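Local coordinates for protein Bug27 (Bordetella pertussis, PDB 2QPQ), which probably binds a small solute in the periplasm, as a Venus-flytrap receptor of the Bug family related to the tripartite tricarboxylate transporter receptors, at residues A[231-236]-A[276-281]; A[23-28]-A[98-103]; A[8-13]-A[31-36]; A[142-147]-A[287-292]. All blocks are in the same frame, centred on the assembly; numbering follows the deposited sequence.

Contact 1 (A[231-236]-A[276-281]); sequences GLLVPG and EVFQKM
Phe278 of helix 275-296 reaches strand 227-235 with one corner of its ring, and nearly all apolar contact between 231-236 and 276-281 runs through that corner. Phe278 CE2 lies 3.7 Å from Gly231 CA and 3.8 Å from Leu233 CD2, both oblique to the ring plane; Phe278 CZ is 3.9 Å from Gly231 CA. With CG anti to the backbone N (chi1 -175°), the ring is carried from the helix straight to the strand. Leu233 and Phe278 meet with their side chains at about a right angle. Gly231, with no side chain, lets the ring rest against the main chain itself.

Helix and strand segments cross at -91°, their axes 10.3 Å apart, so the long C-terminal helix lies across the strand, packed on one face of the mixed sheet of this alpha/beta Venus-flytrap protein. Leu232 points to the other face, where Ile250 of helix 240-254 meets it.

The polar part is slight. Leu232 O stands at the ring edge near its plane, 3.8 Å from Phe278 CE2, and no hydrogen bond joins the segments. Trp229 packs edge-to-face with Phe278, while Gln279 OE1 accepts a hydrogen bond from Ala95 N on strand 93-109.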
loop_
_atom_site.group_PDB
_atom_site.type_symbol
_atom_site.label_atom_id
_atom_site.label_comp_id
_atom_site.label_asym_id
_atom_site.label_seq_id
_atom_site.Cartn_x
_atom_site.Cartn_y
_atom_site.Cartn_z
ATOM N N GLY A 231 -6.061 4.984 3.067
ATOM C CA GLY A 231 -7.011 6.002 3.432
ATOM C C GLY A 231 -8.395 5.623 3.059
ATOM O O GLY A 231 -8.654 4.460 2.686
ATOM N N LEU A 232 -9.285 6.621 3.196
ATOM C CA LEU A 232 -10.693 6.443 2.999
ATOM C C LEU A 232 -11.150 7.391 1.905
ATOM O O LEU A 232 -10.764 8.593 1.885
ATOM C CB LEU A 232 -11.449 6.731 4.335
ATOM C CG LEU A 232 -11.255 5.573 5.365
ATOM C CD1 LEU A 232 -11.521 5.994 6.797
ATOM C CD2 LEU A 232 -12.132 4.364 5.027
ATOM N N LEU A 233 -11.968 6.826 1.011
ATOM C CA LEU A 233 -12.671 7.581 -0.045
ATOM C C LEU A 233 -14.171 7.465 0.159
ATOM O O LEU A 233 -14.631 6.566 0.893
ATOM C CB LEU A 233 -12.321 7.043 -1.449
ATOM C CG LEU A 233 -10.867 6.683 -1.780
ATOM C CD1 LEU A 233 -10.696 6.114 -3.211
ATOM C CD2 LEU A 233 -9.947 7.928 -1.597
ATOM N N VAL A 234 -14.931 8.337 -0.528
ATOM C CA VAL A 234 -16.402 8.307 -0.506
ATOM C C VAL A 234 -16.845 8.440 -1.957
ATOM O O VAL A 234 -16.008 8.675 -2.835
ATOM C CB VAL A 234 -17.005 9.452 0.343
ATOM C CG1 VAL A 234 -16.929 9.071 1.915
ATOM C CG2 VAL A 234 -16.327 10.834 0.006
ATOM N N PRO A 235 -18.143 8.260 -2.227
ATOM C CA PRO A 235 -18.575 8.487 -3.595
ATOM C C PRO A 235 -18.183 9.914 -4.057
ATOM O O PRO A 235 -18.243 10.869 -3.264
ATOM C CB PRO A 235 -20.093 8.294 -3.521
ATOM C CG PRO A 235 -20.284 7.311 -2.305
ATOM C CD PRO A 235 -19.257 7.842 -1.344
ATOM N N GLY A 236 -17.803 10.014 -5.339
ATOM C CA GLY A 236 -17.351 11.232 -5.984
ATOM C C GLY A 236 -18.180 12.483 -5.764
ATOM O O GLY A 236 -17.612 13.560 -5.653
ATOM N N GLU A 276 -8.523 17.443 -0.001
ATOM C CA GLU A 276 -7.837 18.011 -1.159
ATOM C C GLU A 276 -6.476 17.383 -1.441
ATOM O O GLU A 276 -6.197 16.978 -2.598
ATOM C CB GLU A 276 -7.721 19.535 -1.013
ATOM C CG GLU A 276 -7.035 20.220 -2.191
ATOM C CD GLU A 276 -7.245 21.722 -2.239
ATOM O OE1 GLU A 276 -7.764 22.313 -1.245
ATOM O OE2 GLU A 276 -6.889 22.315 -3.300
ATOM N N VAL A 277 -5.636 17.294 -0.414
ATOM C CA VAL A 277 -4.296 16.762 -0.593
ATOM C C VAL A 277 -4.375 15.280 -1.019
ATOM O O VAL A 277 -3.656 14.827 -1.972
ATOM C CB VAL A 277 -3.449 16.857 0.695
ATOM C CG1 VAL A 277 -2.124 16.067 0.510
ATOM C CG2 VAL A 277 -3.161 18.344 1.040
ATOM N N PHE A 278 -5.240 14.528 -0.335
ATOM C CA PHE A 278 -5.291 13.096 -0.585
ATOM C C PHE A 278 -5.848 12.865 -2.008
ATOM O O PHE A 278 -5.354 12.000 -2.747
ATOM C CB PHE A 278 -6.102 12.348 0.530
ATOM C CG PHE A 278 -6.105 10.826 0.398
ATOM C CD1 PHE A 278 -5.016 10.150 -0.196
ATOM C CD2 PHE A 278 -7.148 10.074 0.913
ATOM C CE1 PHE A 278 -5.006 8.765 -0.298
ATOM C CE2 PHE A 278 -7.146 8.674 0.812
ATOM C CZ PHE A 278 -6.063 8.027 0.193
ATOM N N GLN A 279 -6.873 13.622 -2.383
ATOM C CA GLN A 279 -7.422 13.532 -3.740
ATOM C C GLN A 279 -6.356 13.772 -4.792
ATOM O O GLN A 279 -6.278 13.048 -5.803
ATOM C CB GLN A 279 -8.597 14.505 -3.975
ATOM C CG GLN A 279 -9.273 14.341 -5.373
ATOM C CD GLN A 279 -9.930 12.986 -5.513
ATOM O OE1 GLN A 279 -10.441 12.461 -4.541
ATOM N NE2 GLN A 279 -9.880 12.394 -6.696
ATOM N N LYS A 280 -5.535 14.801 -4.573
ATOM C CA LYS A 280 -4.436 15.051 -5.492
ATOM C C LYS A 280 -3.454 13.864 -5.559
ATOM O O LYS A 280 -3.006 13.495 -6.649
ATOM C CB LYS A 280 -3.725 16.350 -5.117
ATOM C CG LYS A 280 -2.691 16.890 -6.154
ATOM C CD LYS A 280 -3.340 17.403 -7.437
ATOM C CE LYS A 280 -2.262 17.987 -8.392
ATOM N NZ LYS A 280 -2.702 17.898 -9.811
ATOM N N MET A 281 -3.120 13.286 -4.398
ATOM C CA MET A 281 -2.204 12.141 -4.340
ATOM C C MET A 281 -2.778 10.965 -5.119
ATOM O O MET A 281 -2.056 10.323 -5.872
ATOM C CB MET A 281 -1.994 11.683 -2.889
ATOM C CG MET A 281 -1.634 12.763 -1.871
ATOM S SD MET A 281 -1.383 12.100 -0.203
ATOM C CE MET A 281 -0.546 10.527 -0.676
#

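Contact 2 (A[23-28]-A[98-103]); sequences DMLARL and NVAYVP
Leu25 on helix 21-35 faces Val99 and Ala100 on strand 93-109, the nearest CA atoms, those of Leu25 and Val99, being 8.2 Å apart. Two successive strand residues, Val99 and Ala100, both direct their CB atoms toward the helix. The strand is locally irregular there: Val99 has psi -17°, far from the extended value, and this local kink, consistent with a beta bulge, accompanies the shared direction of the two side chains.

One methyl group does the touching from the helix side. Leu25 CD1 comes to 4.0 Å from Ala100 CB and, more loosely, to 4.3 Å from Val99 CG2, so it sits against neighbouring residues of the strand. Leu25 CG is anti to the carbonyl carbon (chi1 -66°), and the branch extends from the helix toward the sheet. His230 of the adjacent strand 227-235 and Leu263 of helix 257-266 also touch Leu25. Helix 21-35 is thereby packed on the mixed sheet of the alpha/beta Venus-flytrap fold.

Away from the strand, Arg27 NE makes a salt bridge to Asp23 OD1 at 2.7 Å, one helical turn back. The bond meets the carboxylate on its syn side, 25° out of plane, and lies close to the guanidinium plane.

Across the contact itself no hydrogen bond forms: cohesion between helix and strand is purely apolar, through methyl groups in a buried setting, while the charges pair within the helix.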
loop_
_atom_site.group_PDB
_atom_site.type_symbol
_atom_site.label_atom_id
_atom_site.label_comp_id
_atom_site.label_asym_id
_atom_site.label_seq_id
_atom_site.Cartn_x
_atom_site.Cartn_y
_atom_site.Cartn_z
ATOM N N ASP A 23 -6.928 -3.551 6.134
ATOM C CA ASP A 23 -8.015 -4.063 6.990
ATOM C C ASP A 23 -7.752 -3.643 8.452
ATOM O O ASP A 23 -8.661 -3.292 9.194
ATOM C CB ASP A 23 -8.070 -5.584 6.882
ATOM C CG ASP A 23 -8.982 -6.209 7.902
ATOM O OD1 ASP A 23 -10.202 -6.339 7.634
ATOM O OD2 ASP A 23 -8.462 -6.588 8.987
ATOM N N MET A 24 -6.497 -3.705 8.855
ATOM C CA MET A 24 -6.139 -3.406 10.261
ATOM C C MET A 24 -6.521 -1.937 10.580
ATOM O O MET A 24 -7.144 -1.638 11.608
ATOM C CB MET A 24 -4.632 -3.607 10.450
ATOM C CG MET A 24 -4.113 -3.228 11.855
ATOM S SD MET A 24 -3.704 -1.484 12.100
ATOM C CE MET A 24 -2.120 -1.337 11.268
ATOM N N LEU A 25 -6.109 -1.024 9.707
ATOM C CA LEU A 25 -6.426 0.383 9.883
ATOM C C LEU A 25 -7.930 0.676 9.816
ATOM O O LEU A 25 -8.451 1.444 10.627
ATOM C CB LEU A 25 -5.666 1.214 8.867
ATOM C CG LEU A 25 -4.148 1.252 8.969
ATOM C CD1 LEU A 25 -3.547 1.776 7.645
ATOM C CD2 LEU A 25 -3.710 2.122 10.196
ATOM N N ALA A 26 -8.625 0.094 8.839
ATOM C CA ALA A 26 -10.080 0.244 8.783
ATOM C C ALA A 26 -10.750 -0.216 10.092
ATOM O O ALA A 26 -11.586 0.495 10.649
ATOM C CB ALA A 26 -10.684 -0.490 7.531
ATOM N N ARG A 27 -10.346 -1.371 10.611
ATOM C CA ARG A 27 -10.937 -1.903 11.845
ATOM C C ARG A 27 -10.543 -1.070 13.078
ATOM O O ARG A 27 -11.377 -0.899 13.997
ATOM C CB ARG A 27 -10.579 -3.404 12.013
ATOM C CG ARG A 27 -11.257 -4.222 10.943
ATOM C CD ARG A 27 -11.001 -5.696 11.030
ATOM N NE ARG A 27 -11.710 -6.371 9.927
ATOM C CZ ARG A 27 -12.990 -6.719 9.946
ATOM N NH1 ARG A 27 -13.737 -6.475 11.036
ATOM N NH2 ARG A 27 -13.519 -7.329 8.885
ATOM N N LEU A 28 -9.317 -0.523 13.068
ATOM C CA LEU A 28 -8.846 0.360 14.149
ATOM C C LEU A 28 -9.696 1.651 14.152
ATOM O O LEU A 28 -10.237 2.058 15.206
ATOM C CB LEU A 28 -7.337 0.638 14.023
ATOM C CG LEU A 28 -6.508 1.508 14.998
ATOM C CD1 LEU A 28 -6.460 0.880 16.374
ATOM C CD2 LEU A 28 -5.097 1.685 14.498
ATOM N N ASN A 98 -5.975 10.418 4.188
ATOM C CA ASN A 98 -4.896 9.434 4.210
ATOM C C ASN A 98 -4.339 9.346 5.607
ATOM O O ASN A 98 -3.850 10.362 6.134
ATOM C CB ASN A 98 -3.787 9.855 3.252
ATOM C CG ASN A 98 -2.591 8.944 3.329
ATOM O OD1 ASN A 98 -2.747 7.728 3.452
ATOM N ND2 ASN A 98 -1.386 9.527 3.255
ATOM N N VAL A 99 -4.406 8.144 6.199
ATOM C CA VAL A 99 -4.072 7.933 7.622
ATOM C C VAL A 99 -2.667 7.328 7.923
ATOM O O VAL A 99 -2.171 7.401 9.052
ATOM C CB VAL A 99 -5.165 7.121 8.342
ATOM C CG1 VAL A 99 -6.546 7.781 8.203
ATOM C CG2 VAL A 99 -5.249 5.679 7.796
ATOM N N ALA A 100 -2.025 6.734 6.924
ATOM C CA ALA A 100 -0.750 6.053 7.141
ATOM C C ALA A 100 -0.046 5.724 5.852
ATOM O O ALA A 100 -0.680 5.321 4.841
ATOM C CB ALA A 100 -0.956 4.750 7.903
ATOM N N TYR A 101 1.270 5.808 5.913
ATOM C CA TYR A 101 2.116 5.275 4.851
ATOM C C TYR A 101 2.800 4.035 5.386
ATOM O O TYR A 101 2.985 3.888 6.603
ATOM C CB TYR A 101 3.178 6.278 4.470
ATOM C CG TYR A 101 2.681 7.488 3.715
ATOM C CD1 TYR A 101 2.532 7.457 2.326
ATOM C CD2 TYR A 101 2.411 8.691 4.389
ATOM C CE1 TYR A 101 2.099 8.591 1.630
ATOM C CE2 TYR A 101 1.979 9.825 3.714
ATOM C CZ TYR A 101 1.823 9.770 2.334
ATOM O OH TYR A 101 1.390 10.893 1.666
ATOM N N VAL A 102 3.169 3.130 4.488
ATOM C CA VAL A 102 4.161 2.119 4.843
ATOM C C VAL A 102 5.090 1.918 3.658
ATOM O O VAL A 102 4.632 1.616 2.531
ATOM C CB VAL A 102 3.561 0.774 5.389
ATOM C CG1 VAL A 102 3.004 -0.114 4.250
ATOM C CG2 VAL A 102 4.645 -0.033 6.140
ATOM N N PRO A 103 6.401 2.034 3.900
ATOM C CA PRO A 103 7.270 1.700 2.783
ATOM C C PRO A 103 7.272 0.185 2.496
ATOM O O PRO A 103 6.916 -0.635 3.363
ATOM C CB PRO A 103 8.642 2.187 3.259
ATOM C CG PRO A 103 8.579 2.070 4.759
ATOM C CD PRO A 103 7.169 2.399 5.128
#

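Contact 3 (A[8-13]-A[31-36]); sequences KPLDII and NYLTES
Leu33, near the end of helix 21-35, meets Leu10 and Ile12 of strand 10-14, and the contact rests on this one helix residue. Before it, Asn31 and Tyr32 pack on each other: Asn31 OD1 stands 3.6 Å above the plane of the Tyr32 ring, over its centre. Tyr32 itself is directed to helices 240-254 and 257-266, touching Val253 and Val259.

Leu33 then turns CD2 toward the strand. Leu33 CD2 lies 3.9 Å from Leu10 CD2, methyl to methyl, with the two side chains crossing at about a right angle; Ile12 CD1 stands farther from the same methyl, at 4.5 Å. Leu10 and Ile12, two apart on the strand, point to the same side of the sheet. The first torsion of Leu33 is -133°, away from the staggered values, and the CD2 branch is the one that meets the strand.

Next comes Thr34, whose OG1 is hydrogen-bonded to Gly30 O in the preceding turn and to Ala41 N at the start of strand 41-45. Ser36 N bonds back to Tyr32 O at 3.0 Å.

Strand 10-14, helix 21-35 and strand 41-45 form a beta-alpha-beta unit, with the two strands parallel. Ile250 and Val253 of helix 240-254 close on Leu33, and Leu246 of that helix touches Leu10, so the leucine pair forms part of the apolar layer where helices 21-35 and 240-254 meet on the sheet.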
loop_
_atom_site.group_PDB
_atom_site.type_symbol
_atom_site.label_atom_id
_atom_site.label_comp_id
_atom_site.label_asym_id
_atom_site.label_seq_id
_atom_site.Cartn_x
_atom_site.Cartn_y
_atom_site.Cartn_z
ATOM N N LYS A 8 -27.196 6.830 11.150
ATOM C CA LYS A 8 -27.281 5.390 11.067
ATOM C C LYS A 8 -25.805 4.953 11.027
ATOM O O LYS A 8 -24.900 5.819 10.995
ATOM C CB LYS A 8 -28.054 4.948 9.804
ATOM C CG LYS A 8 -27.383 5.346 8.496
ATOM C CD LYS A 8 -28.261 5.090 7.285
ATOM C CE LYS A 8 -27.451 5.250 6.015
ATOM N NZ LYS A 8 -28.330 5.351 4.808
ATOM N N PRO A 9 -25.548 3.623 11.076
ATOM C CA PRO A 9 -24.166 3.149 10.991
ATOM C C PRO A 9 -23.480 3.674 9.724
ATOM O O PRO A 9 -24.148 3.914 8.726
ATOM C CB PRO A 9 -24.318 1.632 10.895
ATOM C CG PRO A 9 -25.632 1.330 11.582
ATOM C CD PRO A 9 -26.511 2.514 11.254
ATOM N N LEU A 10 -22.171 3.882 9.803
ATOM C CA LEU A 10 -21.336 3.986 8.612
ATOM C C LEU A 10 -21.035 2.568 8.118
ATOM O O LEU A 10 -21.096 1.594 8.869
ATOM C CB LEU A 10 -20.036 4.754 8.893
ATOM C CG LEU A 10 -19.948 6.278 8.992
ATOM C CD1 LEU A 10 -21.145 6.989 9.558
ATOM C CD2 LEU A 10 -18.666 6.628 9.753
ATOM N N ASP A 11 -20.756 2.457 6.833
ATOM C CA ASP A 11 -20.425 1.179 6.225
ATOM C C ASP A 11 -19.072 1.413 5.566
ATOM O O ASP A 11 -18.970 2.178 4.634
ATOM C CB ASP A 11 -21.487 0.848 5.186
ATOM C CG ASP A 11 -21.279 -0.517 4.538
ATOM O OD1 ASP A 11 -20.525 -1.364 5.113
ATOM O OD2 ASP A 11 -21.894 -0.752 3.469
ATOM N N ILE A 12 -18.024 0.812 6.114
ATOM C CA ILE A 12 -16.671 1.039 5.630
ATOM C C ILE A 12 -16.321 -0.232 4.868
ATOM O O ILE A 12 -16.290 -1.325 5.453
ATOM C CB ILE A 12 -15.681 1.275 6.798
ATOM C CG1 ILE A 12 -16.018 2.573 7.556
ATOM C CG2 ILE A 12 -14.220 1.308 6.322
ATOM C CD1 ILE A 12 -15.173 2.723 8.836
ATOM N N ILE A 13 -16.077 -0.085 3.573
ATOM C CA ILE A 13 -15.847 -1.254 2.713
ATOM C C ILE A 13 -14.362 -1.350 2.491
ATOM O O ILE A 13 -13.734 -0.412 1.978
ATOM C CB ILE A 13 -16.605 -1.150 1.348
ATOM C CG1 ILE A 13 -18.142 -0.953 1.515
ATOM C CG2 ILE A 13 -16.252 -2.364 0.465
ATOM C CD1 ILE A 13 -18.820 -1.998 2.354
ATOM N N ASN A 31 -13.526 0.916 15.150
ATOM C CA ASN A 31 -13.544 0.768 16.604
ATOM C C ASN A 31 -13.694 2.077 17.377
ATOM O O ASN A 31 -14.543 2.181 18.241
ATOM C CB ASN A 31 -12.282 0.007 17.080
ATOM C CG ASN A 31 -12.239 -0.195 18.625
ATOM O OD1 ASN A 31 -11.376 0.375 19.336
ATOM N ND2 ASN A 31 -13.170 -1.016 19.142
ATOM N N TYR A 32 -12.836 3.044 17.105
ATOM C CA TYR A 32 -12.872 4.332 17.791
ATOM C C TYR A 32 -13.929 5.302 17.255
ATOM O O TYR A 32 -14.388 6.178 17.979
ATOM C CB TYR A 32 -11.505 4.987 17.762
ATOM C CG TYR A 32 -10.474 4.219 18.541
ATOM C CD1 TYR A 32 -10.504 4.193 19.925
ATOM C CD2 TYR A 32 -9.464 3.514 17.886
ATOM C CE1 TYR A 32 -9.567 3.474 20.658
ATOM C CE2 TYR A 32 -8.512 2.800 18.604
ATOM C CZ TYR A 32 -8.570 2.790 19.999
ATOM O OH TYR A 32 -7.631 2.074 20.711
ATOM N N LEU A 33 -14.291 5.142 15.986
ATOM C CA LEU A 33 -15.335 5.929 15.349
ATOM C C LEU A 33 -16.690 5.523 15.922
ATOM O O LEU A 33 -17.529 6.383 16.146
ATOM C CB LEU A 33 -15.314 5.698 13.838
ATOM C CG LEU A 33 -15.378 6.863 12.857
ATOM C CD1 LEU A 33 -14.438 8.012 13.215
ATOM C CD2 LEU A 33 -15.116 6.357 11.420
ATOM N N THR A 34 -16.895 4.217 16.145
ATOM C CA THR A 34 -18.110 3.703 16.804
ATOM C C THR A 34 -18.285 4.355 18.187
ATOM O O THR A 34 -19.370 4.833 18.536
ATOM C CB THR A 34 -18.089 2.156 16.922
ATOM O OG1 THR A 34 -18.213 1.568 15.620
ATOM C CG2 THR A 34 -19.227 1.641 17.819
ATOM N N GLU A 35 -17.194 4.361 18.951
ATOM C CA GLU A 35 -17.128 5.034 20.248
ATOM C C GLU A 35 -17.545 6.504 20.143
ATOM O O GLU A 35 -18.572 6.897 20.703
ATOM C CB GLU A 35 -15.718 4.913 20.831
ATOM C CG GLU A 35 -15.297 3.494 21.185
ATOM C CD GLU A 35 -13.973 3.444 21.946
ATOM O OE1 GLU A 35 -13.506 4.527 22.399
ATOM O OE2 GLU A 35 -13.406 2.321 22.091
ATOM N N SER A 36 -16.764 7.309 19.417
ATOM C CA SER A 36 -17.170 8.671 19.102
ATOM C C SER A 36 -18.393 8.663 18.185
ATOM O O SER A 36 -18.793 7.602 17.696
ATOM C CB SER A 36 -16.014 9.436 18.461
ATOM O OG SER A 36 -15.250 10.059 19.470
#

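Contact 4 (A[142-147]-A[287-292]); sequences QHLAGE and DRFSAL
Leu144 and Phe289 both set CG anti to the carbonyl carbon (chi1 -67° in the leucine), whereas Leu292 sets CG anti to the backbone N (chi1 178°). These settings bring one leucine of helix 141-153 against two residues a helical turn apart on helix 275-296. Leu144 CD1 approaches the Phe289 ring obliquely, 4.1 Å from Phe289 CD1 and 4.2 Å from Phe289 CG, at the part of the ring nearest its own backbone.

Leu292 reaches the other end of the leucine. Leu292 CD2 lies 4.1 Å from Leu144 CB and 3.9 Å from Leu144 O, so it rests against both the root of the side chain and the main chain of the helix. The other branch, Leu292 CD1, comes to 4.5 Å from Glu147 O.

The two helix segments run at 59° to each other, with axes 11.5 Å apart at their closest, and Leu144 and Leu292 are the nearest pair by CA. This wide spacing is bridged by side chains. The contact joins helix 141-153 to the last helix of the chain, 140 residues on, and probably links the two lobes. Val77 of helix 74-81 touches both Leu144 and Phe289, adding a third helix to the apolar cluster. Glu147 starts toward the partner helix but turns its carboxylate away, and Glu147 OE2 is hydrogen-bonded to Tyr133 OH.

No hydrogen bond or salt bridge crosses between the helices; two leucines and one phenylalanine ring, all buried, join them by apolar packing.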
loop_
_atom_site.group_PDB
_atom_site.type_symbol
_atom_site.label_atom_id
_atom_site.label_comp_id
_atom_site.label_asym_id
_atom_site.label_seq_id
_atom_site.Cartn_x
_atom_site.Cartn_y
_atom_site.Cartn_z
ATOM N N GLN A 142 3.926 -3.499 -4.157
ATOM C CA GLN A 142 5.185 -4.255 -3.892
ATOM C C GLN A 142 5.714 -4.807 -5.210
ATOM O O GLN A 142 6.885 -4.625 -5.564
ATOM C CB GLN A 142 4.934 -5.375 -2.857
ATOM C CG GLN A 142 4.749 -4.808 -1.451
ATOM C CD GLN A 142 3.427 -4.046 -1.288
ATOM O OE1 GLN A 142 2.416 -4.473 -1.796
ATOM N NE2 GLN A 142 3.456 -2.881 -0.597
ATOM N N HIS A 143 4.825 -5.437 -5.970
ATOM C CA HIS A 143 5.152 -5.809 -7.358
ATOM C C HIS A 143 5.696 -4.596 -8.133
ATOM O O HIS A 143 6.771 -4.653 -8.722
ATOM C CB HIS A 143 3.907 -6.399 -8.022
ATOM C CG HIS A 143 4.071 -6.726 -9.474
ATOM N ND1 HIS A 143 3.001 -7.049 -10.290
ATOM C CD2 HIS A 143 5.170 -6.773 -10.258
ATOM C CE1 HIS A 143 3.442 -7.286 -11.510
ATOM N NE2 HIS A 143 4.757 -7.132 -11.515
ATOM N N LEU A 144 4.973 -3.484 -8.117
ATOM C CA LEU A 144 5.429 -2.319 -8.864
ATOM C C LEU A 144 6.760 -1.720 -8.356
ATOM O O LEU A 144 7.524 -1.192 -9.155
ATOM C CB LEU A 144 4.336 -1.248 -8.917
ATOM C CG LEU A 144 3.060 -1.557 -9.723
ATOM C CD1 LEU A 144 2.328 -0.251 -10.051
ATOM C CD2 LEU A 144 3.298 -2.388 -10.961
ATOM N N ALA A 145 7.040 -1.823 -7.050
ATOM C CA ALA A 145 8.332 -1.384 -6.518
ATOM C C ALA A 145 9.494 -2.136 -7.203
ATOM O O ALA A 145 10.505 -1.518 -7.599
ATOM C CB ALA A 145 8.402 -1.497 -4.989
ATOM N N GLY A 146 9.323 -3.433 -7.430
ATOM C CA GLY A 146 10.395 -4.250 -8.096
ATOM C C GLY A 146 10.476 -3.889 -9.574
ATOM O O GLY A 146 11.564 -3.802 -10.161
ATOM N N GLU A 147 9.326 -3.701 -10.212
ATOM C CA GLU A 147 9.337 -3.295 -11.612
ATOM C C GLU A 147 9.904 -1.880 -11.797
ATOM O O GLU A 147 10.615 -1.615 -12.753
ATOM C CB GLU A 147 7.940 -3.445 -12.212
ATOM C CG GLU A 147 7.547 -4.949 -12.390
ATOM C CD GLU A 147 8.580 -5.711 -13.214
ATOM O OE1 GLU A 147 8.883 -5.228 -14.317
ATOM O OE2 GLU A 147 9.105 -6.787 -12.775
ATOM N N ASP A 287 -1.866 8.458 -12.376
ATOM C CA ASP A 287 -1.129 8.852 -13.591
ATOM C C ASP A 287 0.251 8.206 -13.627
ATOM O O ASP A 287 0.674 7.677 -14.630
ATOM C CB ASP A 287 -1.023 10.383 -13.660
ATOM C CG ASP A 287 -2.376 11.066 -13.953
ATOM O OD1 ASP A 287 -3.360 10.389 -14.376
ATOM O OD2 ASP A 287 -2.438 12.309 -13.775
ATOM N N ARG A 288 0.940 8.247 -12.503
ATOM C CA ARG A 288 2.295 7.738 -12.407
ATOM C C ARG A 288 2.347 6.208 -12.570
ATOM O O ARG A 288 3.201 5.666 -13.291
ATOM C CB ARG A 288 2.859 8.194 -11.068
ATOM C CG ARG A 288 4.066 7.479 -10.593
ATOM C CD ARG A 288 4.073 7.605 -9.094
ATOM N NE ARG A 288 5.347 7.110 -8.610
ATOM C CZ ARG A 288 5.579 6.762 -7.362
ATOM N NH1 ARG A 288 4.604 6.808 -6.451
ATOM N NH2 ARG A 288 6.790 6.365 -7.052
ATOM N N PHE A 289 1.418 5.514 -11.914
ATOM C CA PHE A 289 1.422 4.050 -11.963
ATOM C C PHE A 289 1.008 3.605 -13.336
ATOM O O PHE A 289 1.531 2.626 -13.855
ATOM C CB PHE A 289 0.480 3.453 -10.896
ATOM C CG PHE A 289 0.982 3.654 -9.492
ATOM C CD1 PHE A 289 2.357 3.732 -9.252
ATOM C CD2 PHE A 289 0.102 3.767 -8.414
ATOM C CE1 PHE A 289 2.845 3.928 -7.983
ATOM C CE2 PHE A 289 0.602 3.925 -7.080
ATOM C CZ PHE A 289 1.960 4.022 -6.880
ATOM N N SER A 290 0.083 4.344 -13.951
ATOM C CA SER A 290 -0.392 3.959 -15.292
ATOM C C SER A 290 0.748 4.037 -16.290
ATOM O O SER A 290 0.860 3.188 -17.191
ATOM C CB SER A 290 -1.563 4.843 -15.729
ATOM O OG SER A 290 -2.746 4.239 -15.228
ATOM N N ALA A 291 1.581 5.054 -16.115
ATOM C CA ALA A 291 2.760 5.237 -16.969
ATOM C C ALA A 291 3.758 4.061 -16.837
ATOM O O ALA A 291 4.252 3.503 -17.841
ATOM C CB ALA A 291 3.430 6.556 -16.633
ATOM N N LEU A 292 4.053 3.694 -15.598
ATOM C CA LEU A 292 4.914 2.560 -15.298
ATOM C C LEU A 292 4.374 1.246 -15.848
ATOM O O LEU A 292 5.109 0.504 -16.486
ATOM C CB LEU A 292 5.121 2.431 -13.776
ATOM C CG LEU A 292 5.984 1.244 -13.299
ATOM C CD1 LEU A 292 7.413 1.303 -13.889
ATOM C CD2 LEU A 292 5.988 1.217 -11.770
#

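In the fold
Contacts 1, 2 and 3 reach one mixed sheet and touch: Phe278 CD2 of contact 1 lies 3.5 Å from Asn98 N of contact 2, and Ile12 CG2 of contact 3 meets both Leu232 CD2 of contact 1 (3.9 Å) and Ala26 CB of contact 2 (4.1 Å). Helix 21-35 serves contacts 2 and 3, whose segments alternate along the chain; helix 275-296 serves contacts 1 and 4, contact 1 being nested within the loop that contact 4 closes. Contacts 3 and 4 lie on opposite sides of the chain's centre, their own centres 33 Å apart. Gln142, in segment 142-147 but not in the packing of contact 4, lies near a citrate, probably from the crystallisation liquor.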